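Local coordinates for protein membrane-bound protease PH1510 (Pyrococcus horikoshii, PDB 6M4B) that cleaves proteins as a membrane-bound serine protease, preferring sites near hydrophobic or aromatic residues, and can degrade casein and a stomatin homolog in vitro, at residues D25-Y30 with Q61-S66. The protein carries 1 engineered substitution. Sequence-based numbering, arbitrary orientation.
Sequences DQFDRY and QRIQQS
Phe27 and Ile63 make the apolar half of a contact between two neighbouring helices of the ClpP/crotonase-type protease domain, and Asp28 and Arg62 make the polar half. Helices 21-36 and 53-64 follow successive strands of the parallel sheet, 9-16 and 41-47, and here two neighbouring helices of an alpha/beta fold meet by an apolar contact on the sheet side and a charged one further out. At Phe27 the buried layer is light: CE1 lies 4.2 Å from Ile63 CD1, the ring and the isoleucine branch meeting at a slant. The ring also packs on Ile15 of strand 9-16, which joins this inner layer to the sheet.

Between 25-30 and 61-66 the backbones are nearest at Asp28, whose CA is 6.9 Å from the CA of Arg62. With CG anti to the backbone N, Asp28 extends its carboxylate across the incoming arginine. A bend at chi2 (61°) turns the Arg62 guanidinium so that NE faces Asp28 OD1, to which it donates in a salt bridge of 3.0 Å. The bond is nearly straight at 166°; OD1 lies in the guanidinium plane, while NE meets OD1 on the anti side of the carboxylate and somewhat out of its plane, and the two planar groups are turned 66° apart. The rest of the guanidinium reaches further along helix 21-36, where NH2 hydrogen-bonds to Thr32 OG1 and forms a second salt bridge with Glu35 OE1. An alanine in place of Arg62 would probably leave both acidic side chains without their shared cation and open a gap between the helices. Thr32 OG1 ties the arginine to the helix backbone, being hydrogen-bonded to Asp28 O as well as to Arg62 NH2.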
loop_
_atom_site.group_PDB
_atom_site.type_symbol
_atom_site.label_atom_id
_atom_site.label_comp_id
_atom_site.label_asym_id
_atom_site.label_seq_id
_atom_site.Cartn_x
_atom_site.Cartn_y
_atom_site.Cartn_z
ATOM N N ASP A 25 -7.318 6.625 13.760
ATOM C CA ASP A 25 -6.709 6.867 15.119
ATOM C C ASP A 25 -7.074 5.744 16.115
ATOM O O ASP A 25 -6.230 5.332 16.909
ATOM C CB ASP A 25 -7.124 8.213 15.750
ATOM C CG ASP A 25 -6.648 9.414 14.977
ATOM O OD1 ASP A 25 -5.539 9.418 14.413
ATOM O OD2 ASP A 25 -7.403 10.395 14.955
ATOM N N GLN A 26 -8.301 5.229 16.012
ATOM C CA GLN A 26 -8.727 4.082 16.818
ATOM C C GLN A 26 -7.850 2.833 16.548
ATOM O O GLN A 26 -7.261 2.312 17.483
ATOM C CB GLN A 26 -10.183 3.751 16.589
ATOM C CG GLN A 26 -11.152 4.865 16.981
ATOM C CD GLN A 26 -12.588 4.460 16.719
ATOM O OE1 GLN A 26 -13.192 4.846 15.709
ATOM N NE2 GLN A 26 -13.117 3.596 17.580
ATOM N N PHE A 27 -7.724 2.403 15.282
ATOM C CA PHE A 27 -6.804 1.297 14.909
ATOM C C PHE A 27 -5.401 1.606 15.329
ATOM O O PHE A 27 -4.684 0.722 15.830
ATOM C CB PHE A 27 -6.778 1.025 13.385
ATOM C CG PHE A 27 -7.908 0.178 12.869
ATOM C CD1 PHE A 27 -7.755 -1.184 12.730
ATOM C CD2 PHE A 27 -9.088 0.734 12.458
ATOM C CE1 PHE A 27 -8.764 -1.973 12.197
ATOM C CE2 PHE A 27 -10.114 -0.050 11.936
ATOM C CZ PHE A 27 -9.940 -1.409 11.795
ATOM N N ASP A 28 -4.955 2.842 15.108
ATOM C CA ASP A 28 -3.563 3.165 15.518
ATOM C C ASP A 28 -3.362 2.960 17.040
ATOM O O ASP A 28 -2.345 2.381 17.480
ATOM C CB ASP A 28 -3.174 4.589 15.128
ATOM C CG ASP A 28 -1.722 4.915 15.416
ATOM O OD1 ASP A 28 -0.840 4.042 15.345
ATOM O OD2 ASP A 28 -1.433 6.102 15.712
ATOM N N ARG A 29 -4.326 3.435 17.823
ATOM C CA ARG A 29 -4.193 3.393 19.286
ATOM C C ARG A 29 -4.234 1.945 19.768
ATOM O O ARG A 29 -3.310 1.512 20.466
ATOM C CB ARG A 29 -5.289 4.243 19.971
ATOM C CG ARG A 29 -5.221 4.306 21.499
ATOM C CD ARG A 29 -6.316 5.244 22.108
ATOM N NE ARG A 29 -6.621 4.850 23.497
ATOM C CZ ARG A 29 -7.517 3.926 23.874
ATOM N NH1 ARG A 29 -7.686 3.673 25.171
ATOM N NH2 ARG A 29 -8.243 3.249 22.985
ATOM N N TYR A 30 -5.276 1.208 19.360
ATOM C CA TYR A 30 -5.456 -0.189 19.775
ATOM C C TYR A 30 -4.253 -1.076 19.370
ATOM O O TYR A 30 -3.759 -1.893 20.141
ATOM C CB TYR A 30 -6.727 -0.774 19.164
ATOM C CG TYR A 30 -8.042 -0.228 19.680
ATOM C CD1 TYR A 30 -8.263 -0.033 21.043
ATOM C CD2 TYR A 30 -9.101 0.044 18.806
ATOM C CE1 TYR A 30 -9.488 0.440 21.518
ATOM C CE2 TYR A 30 -10.329 0.512 19.266
ATOM C CZ TYR A 30 -10.517 0.718 20.632
ATOM O OH TYR A 30 -11.731 1.183 21.117
ATOM N N GLN A 61 -2.422 0.061 5.760
ATOM C CA GLN A 61 -0.973 0.162 5.879
ATOM C C GLN A 61 -0.514 0.067 7.349
ATOM O O GLN A 61 0.554 -0.444 7.635
ATOM C CB GLN A 61 -0.427 1.442 5.220
ATOM C CG GLN A 61 0.831 1.160 4.371
ATOM C CD GLN A 61 2.011 1.962 4.782
ATOM O OE1 GLN A 61 2.044 2.499 5.886
ATOM N NE2 GLN A 61 3.005 2.027 3.924
ATOM N N ARG A 62 -1.311 0.562 8.269
ATOM C CA ARG A 62 -0.977 0.390 9.695
ATOM C C ARG A 62 -0.958 -1.102 10.091
ATOM O O ARG A 62 -0.032 -1.555 10.754
ATOM C CB ARG A 62 -1.977 1.135 10.558
ATOM C CG ARG A 62 -1.690 1.126 12.039
ATOM C CD ARG A 62 -0.362 1.770 12.333
ATOM N NE ARG A 62 -0.047 1.689 13.738
ATOM C CZ ARG A 62 0.709 0.771 14.329
ATOM N NH1 ARG A 62 1.252 -0.254 13.657
ATOM N NH2 ARG A 62 0.930 0.888 15.643
ATOM N N ILE A 63 -1.956 -1.839 9.631
ATOM C CA ILE A 63 -1.994 -3.280 9.844
ATOM C C ILE A 63 -0.789 -3.963 9.202
ATOM O O ILE A 63 -0.127 -4.785 9.840
ATOM C CB ILE A 63 -3.309 -3.858 9.339
ATOM C CG1 ILE A 63 -4.436 -3.344 10.244
ATOM C CG2 ILE A 63 -3.282 -5.385 9.290
ATOM C CD1 ILE A 63 -5.810 -3.526 9.692
ATOM N N GLN A 64 -0.437 -3.582 7.981
ATOM C CA GLN A 64 0.660 -4.234 7.313
ATOM C C GLN A 64 2.002 -4.048 8.009
ATOM O O GLN A 64 2.845 -4.914 7.897
ATOM C CB GLN A 64 0.768 -3.780 5.853
ATOM C CG GLN A 64 -0.323 -4.357 4.945
ATOM C CD GLN A 64 -0.227 -3.812 3.517
ATOM O OE1 GLN A 64 0.172 -2.653 3.310
ATOM N NE2 GLN A 64 -0.596 -4.629 2.530
ATOM N N GLN A 65 2.224 -2.889 8.632
ATOM C CA GLN A 65 3.461 -2.586 9.376
ATOM C C GLN A 65 3.375 -3.043 10.844
ATOM O O GLN A 65 4.310 -2.849 11.576
ATOM C CB GLN A 65 3.765 -1.060 9.382
ATOM C CG GLN A 65 3.835 -0.322 8.034
ATOM C CD GLN A 65 5.064 -0.667 7.211
ATOM O OE1 GLN A 65 5.319 -1.828 6.901
ATOM N NE2 GLN A 65 5.815 0.350 6.823
ATOM N N SER A 66 2.228 -3.545 11.276
ATOM C CA SER A 66 2.036 -3.989 12.648
ATOM C C SER A 66 3.109 -4.965 13.050
ATOM O O SER A 66 3.447 -5.855 12.306
ATOM C CB SER A 66 0.647 -4.636 12.859
ATOM O OG SER A 66 0.489 -5.040 14.220
#